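Local coordinates for thioesterase domain-containing protein (Pseudomonas aeruginosa, PDB 1ZKI) that adopts a hotdog fold and is a thioesterase that probably hydrolyses acyl-CoA thioesters, at residues A[10-15]-A[70-75]; A[32-37]-A[55-60]. All blocks are in the same frame, centred on the assembly; numbering follows the deposited sequence. Where two conformers were deposited one is given.

Contact 1: residues A[10-15]-A[70-75]; sequences EQMISA and HGFDRQ
Next to Phe72, the residue that meets Gln11 and Met12, the carbonyl oxygen of Gly71 is gripped by two donors. His70 ND1 gives it the shorter hydrogen bond, with ND1 to Gly71 O at 2.8 Å. Arg74 N reaches the same Gly71 O at 3.1 Å and closes a type I beta turn from Gly71 to Arg74. The two donors come from opposite faces of the carbonyl plane. The acceptor lies close to the plane of the His70 ring, and His70 NE2 is bonded on to Ser76 OG. The turn follows the long central helix of the hotdog fold and leads into strand 76-85. Gly71 is the first residue to leave the helix and has positive phi.

Phe72 carries the contact with 10-15. Its CB bond points toward the other segment. Gln11 runs past it in the opposite direction, and its amide is only 20° from the ring plane. The Gln11 chain bends at chi2 (103°). OE1 of Gln11 then comes alongside Phe72 CB at 3.7 Å, a van der Waals contact. Leu64 and Ser67 of the helix, Leu27 and Pro7 also touch Phe72. Met12, a buried selenomethionine, packs on Leu64, Leu27 and Pro24 as well, so the N-terminal loop is pressed against both helix and sheet. On the ring, Gln11 CG lies 3.9 Å from Phe72 CD1, while Met12 CG sits 4.1 Å from Phe72 CE1.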
# COMPACT_ATOMS: atom_id res chain seq x y z
N GLU A 10 28.50 -3.96 -2.82
CA GLU A 10 28.46 -5.33 -3.34
C GLU A 10 27.51 -6.24 -2.56
O GLU A 10 27.03 -7.25 -3.08
CB GLU A 10 29.87 -5.93 -3.39
CG GLU A 10 29.96 -7.32 -4.03
CD GLU A 10 29.31 -7.40 -5.41
OE1 GLU A 10 28.31 -8.12 -5.55
OE2 GLU A 10 29.80 -6.72 -6.34
N GLN A 11 27.22 -5.87 -1.31
CA GLN A 11 26.35 -6.65 -0.43
C GLN A 11 24.86 -6.35 -0.69
O GLN A 11 23.97 -7.05 -0.21
CB GLN A 11 26.73 -6.35 1.03
CG GLN A 11 25.86 -6.99 2.10
CD GLN A 11 26.52 -8.20 2.76
OE1 GLN A 11 26.42 -8.37 3.98
NE2 GLN A 11 27.19 -9.03 1.96
N MSE A 12 24.60 -5.29 -1.45
CA MSE A 12 23.24 -4.80 -1.63
C MSE A 12 22.72 -4.91 -3.06
O MSE A 12 21.62 -4.44 -3.36
CB MSE A 12 23.16 -3.35 -1.20
CG MSE A 12 23.54 -3.12 0.24
SE MSE A 12 23.28 -1.25 0.61
CE MSE A 12 24.92 -0.52 -0.13
N ILE A 13 23.53 -5.49 -3.94
CA ILE A 13 23.20 -5.50 -5.37
C ILE A 13 23.25 -6.90 -5.93
O ILE A 13 23.83 -7.81 -5.32
CB ILE A 13 24.14 -4.57 -6.19
CG1 ILE A 13 25.59 -5.10 -6.14
CG2 ILE A 13 24.06 -3.13 -5.68
CD1 ILE A 13 26.60 -4.25 -6.91
N SER A 14 22.61 -7.09 -7.08
CA SER A 14 22.63 -8.37 -7.79
C SER A 14 22.96 -8.07 -9.26
O SER A 14 22.95 -6.91 -9.67
CB SER A 14 21.26 -9.04 -7.71
OG SER A 14 20.25 -8.26 -8.35
N ALA A 15 23.21 -9.11 -10.05
CA ALA A 15 23.43 -8.92 -11.49
C ALA A 15 22.23 -8.20 -12.10
O ALA A 15 22.39 -7.30 -12.93
CB ALA A 15 23.64 -10.25 -12.17
N HIS A 70 15.83 -7.18 9.49
CA HIS A 70 16.33 -8.45 10.05
C HIS A 70 17.87 -8.60 10.07
O HIS A 70 18.41 -9.54 10.67
CB HIS A 70 15.66 -9.69 9.42
CG HIS A 70 15.77 -9.77 7.92
ND1 HIS A 70 16.98 -9.85 7.26
CD2 HIS A 70 14.81 -9.85 6.97
CE1 HIS A 70 16.76 -9.93 5.96
NE2 HIS A 70 15.45 -9.93 5.76
N GLY A 71 18.56 -7.65 9.44
CA GLY A 71 20.02 -7.69 9.33
C GLY A 71 20.45 -8.41 8.07
O GLY A 71 19.75 -9.31 7.58
N PHE A 72 21.61 -8.03 7.55
CA PHE A 72 22.14 -8.61 6.31
C PHE A 72 22.73 -10.00 6.53
O PHE A 72 23.09 -10.69 5.57
CB PHE A 72 23.14 -7.66 5.64
CG PHE A 72 22.48 -6.53 4.90
CD1 PHE A 72 22.24 -6.63 3.53
CD2 PHE A 72 22.07 -5.39 5.59
CE1 PHE A 72 21.61 -5.58 2.84
CE2 PHE A 72 21.43 -4.35 4.91
CZ PHE A 72 21.19 -4.44 3.53
N ASP A 73 22.81 -10.40 7.79
CA ASP A 73 23.23 -11.75 8.17
C ASP A 73 22.06 -12.73 8.11
O ASP A 73 22.23 -13.93 8.37
CB ASP A 73 23.83 -11.73 9.58
CG ASP A 73 22.80 -11.37 10.65
OD1 ASP A 73 21.92 -10.50 10.40
OD2 ASP A 73 22.88 -11.94 11.76
N ARG A 74 20.87 -12.21 7.82
CA ARG A 74 19.68 -13.03 7.61
C ARG A 74 19.09 -12.74 6.24
O ARG A 74 19.42 -11.72 5.62
CB ARG A 74 18.64 -12.78 8.70
CG ARG A 74 18.90 -13.56 9.98
CD ARG A 74 17.75 -13.39 10.96
NE ARG A 74 17.70 -14.50 11.91
CZ ARG A 74 18.39 -14.57 13.04
NH1 ARG A 74 19.21 -13.58 13.39
NH2 ARG A 74 18.27 -15.63 13.82
N GLN A 75 18.23 -13.64 5.76
CA GLN A 75 17.66 -13.50 4.43
C GLN A 75 16.13 -13.48 4.46
O GLN A 75 15.51 -14.05 5.35
CB GLN A 75 18.13 -14.64 3.53
CG GLN A 75 19.65 -14.83 3.48
CD GLN A 75 20.37 -13.64 2.83
OE1 GLN A 75 21.42 -13.19 3.31
NE2 GLN A 75 19.80 -13.12 1.75

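Contact 2: residues A[32-37]-A[55-60]; sequences AEVRLP and FSLMDV
Leu57 sets its forked end against Val34 and Leu36, two side chains that stand on the same side of their strand. The Val34 and Leu57 side chains slide past each other in opposite directions. Their methyls meet closely, with Val34 CG1 3.5 Å from Leu57 CD1. Val34 CG1 lies anti to the backbone N (chi1 175°), which turns this methyl to Leu57. The same Leu57 CD1 also rests 3.9 Å from Val34 CB and 3.8 Å from Val34 O. One methyl therefore covers both the side chain and the carbonyl of Val34.

Leu36 meets Leu57 at a slant. The two make a reciprocal pair of contacts, each offering a terminal methyl to the other's CB. Leu36 CD2 comes to 4.1 Å from Leu57 CB. Leu57 CD2 lies at the same 4.1 Å from Leu36 CB. The CG of Leu57 is anti to its backbone N (chi1 166°), which sends CG toward the strand. The branch beyond it then puts CD1 by Val34 and CD2 by Leu36.

This is the core packing of the hotdog fold, in which a long helix lies against a curved antiparallel sheet. Here strand 32-37 and helix 55-60 run roughly antiparallel, with 156° between their directions and their axes 8.8 Å apart at closest approach. The next strand, 93-103, adds Val94 and Cys96 against Leu57, and Leu22 packs on Leu57, Leu36 and Val60.

Between Val34 and Leu36, the CB bond of Arg35 points away from the helix. Its guanidinium forms salt bridges from NH2 to Asp23 OD2 and from NE to Glu93 OE2.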
# COMPACT_ATOMS: atom_id res chain seq x y z
N ALA A 32 14.55 1.74 3.33
CA ALA A 32 15.60 1.84 2.33
C ALA A 32 15.20 2.79 1.22
O ALA A 32 14.01 2.98 0.96
CB ALA A 32 15.94 0.46 1.76
N GLU A 33 16.20 3.38 0.57
CA GLU A 33 15.97 4.21 -0.60
C GLU A 33 16.92 3.76 -1.71
O GLU A 33 18.10 3.54 -1.46
CB GLU A 33 16.18 5.70 -0.31
CG GLU A 33 15.94 6.58 -1.56
CD GLU A 33 15.93 8.08 -1.28
OE1 GLU A 33 15.89 8.49 -0.10
OE2 GLU A 33 15.97 8.86 -2.27
N VAL A 34 16.37 3.65 -2.91
CA VAL A 34 17.13 3.27 -4.11
C VAL A 34 16.79 4.25 -5.24
O VAL A 34 15.63 4.67 -5.35
CB VAL A 34 16.78 1.79 -4.50
CG1 VAL A 34 17.45 1.38 -5.79
CG2 VAL A 34 17.14 0.82 -3.36
N ARG A 35 17.77 4.61 -6.07
CA ARG A 35 17.52 5.51 -7.20
C ARG A 35 17.64 4.74 -8.50
O ARG A 35 18.34 3.72 -8.56
CB ARG A 35 18.48 6.71 -7.19
CG ARG A 35 19.92 6.37 -7.41
CD ARG A 35 20.84 7.61 -7.36
NE ARG A 35 20.75 8.46 -8.56
CZ ARG A 35 21.44 8.28 -9.69
NH1 ARG A 35 21.28 9.12 -10.71
NH2 ARG A 35 22.30 7.26 -9.81
N LEU A 36 16.96 5.23 -9.53
CA LEU A 36 16.98 4.64 -10.87
C LEU A 36 16.95 5.75 -11.90
O LEU A 36 15.91 6.38 -12.09
CB LEU A 36 15.79 3.68 -11.08
CG LEU A 36 15.65 3.07 -12.50
CD1 LEU A 36 16.96 2.40 -12.96
CD2 LEU A 36 14.45 2.07 -12.55
N PRO A 37 18.10 6.01 -12.55
CA PRO A 37 18.12 6.99 -13.64
C PRO A 37 17.52 6.41 -14.91
O PRO A 37 17.72 5.21 -15.21
CB PRO A 37 19.61 7.28 -13.83
CG PRO A 37 20.31 6.04 -13.35
CD PRO A 37 19.43 5.45 -12.26
N PHE A 55 8.72 -1.74 -11.29
CA PHE A 55 8.50 -2.81 -10.34
C PHE A 55 9.82 -3.37 -9.81
O PHE A 55 9.95 -3.65 -8.62
CB PHE A 55 7.65 -3.92 -10.95
CG PHE A 55 7.45 -5.07 -10.02
CD1 PHE A 55 6.31 -5.13 -9.21
CD2 PHE A 55 8.41 -6.08 -9.92
CE1 PHE A 55 6.11 -6.19 -8.32
CE2 PHE A 55 8.24 -7.15 -9.04
CZ PHE A 55 7.08 -7.21 -8.24
N SER A 56 10.81 -3.54 -10.70
CA SER A 56 12.12 -4.07 -10.31
C SER A 56 12.75 -3.16 -9.26
O SER A 56 13.24 -3.62 -8.24
CB SER A 56 13.02 -4.21 -11.53
OG SER A 56 12.49 -5.16 -12.44
N LEU A 57 12.69 -1.86 -9.50
CA LEU A 57 13.13 -0.89 -8.53
C LEU A 57 12.42 -1.10 -7.18
O LEU A 57 13.09 -1.20 -6.13
CB LEU A 57 12.85 0.51 -9.06
CG LEU A 57 12.95 1.65 -8.04
CD1 LEU A 57 14.39 1.78 -7.53
CD2 LEU A 57 12.47 2.93 -8.72
N MSE A 58 11.09 -1.22 -7.22
CA MSE A 58 10.34 -1.40 -5.99
C MSE A 58 10.72 -2.69 -5.25
O MSE A 58 10.97 -2.67 -4.05
CB MSE A 58 8.83 -1.38 -6.26
CG MSE A 58 8.03 -1.48 -4.98
SE MSE A 58 6.17 -1.19 -5.40
CE MSE A 58 6.33 0.70 -5.90
N ASP A 59 10.78 -3.81 -5.97
CA ASP A 59 11.11 -5.10 -5.35
C ASP A 59 12.49 -5.05 -4.67
O ASP A 59 12.68 -5.52 -3.53
CB ASP A 59 11.05 -6.22 -6.39
CG ASP A 59 11.40 -7.57 -5.81
OD1 ASP A 59 10.69 -8.06 -4.91
OD2 ASP A 59 12.43 -8.12 -6.21
N VAL A 60 13.47 -4.46 -5.36
CA VAL A 60 14.81 -4.34 -4.79
C VAL A 60 14.83 -3.47 -3.53
O VAL A 60 15.45 -3.84 -2.54
CB VAL A 60 15.82 -3.86 -5.84
CG1 VAL A 60 17.15 -3.46 -5.20
CG2 VAL A 60 16.04 -5.00 -6.91

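Helix 51-70 connects the contacts: 55-60 lies in its N-terminal half, and Phe72 sits in the turn just after its C-terminal end. The centre of contact 2 lies about 3 Å from the centre of the chain, that of contact 1 about 13 Å, so one is core packing and the other is near the periphery. Their centres are about 15 Å apart. Their nearest atoms come to about 5 Å without touching. Leu27 touches Met12 and Phe72 of contact 1 and also Ala32, which is in segment 32-37 but takes no part in contact 2. In sequence, contact 2 is nested within the loop that contact 1 closes. The second subunit touches neither.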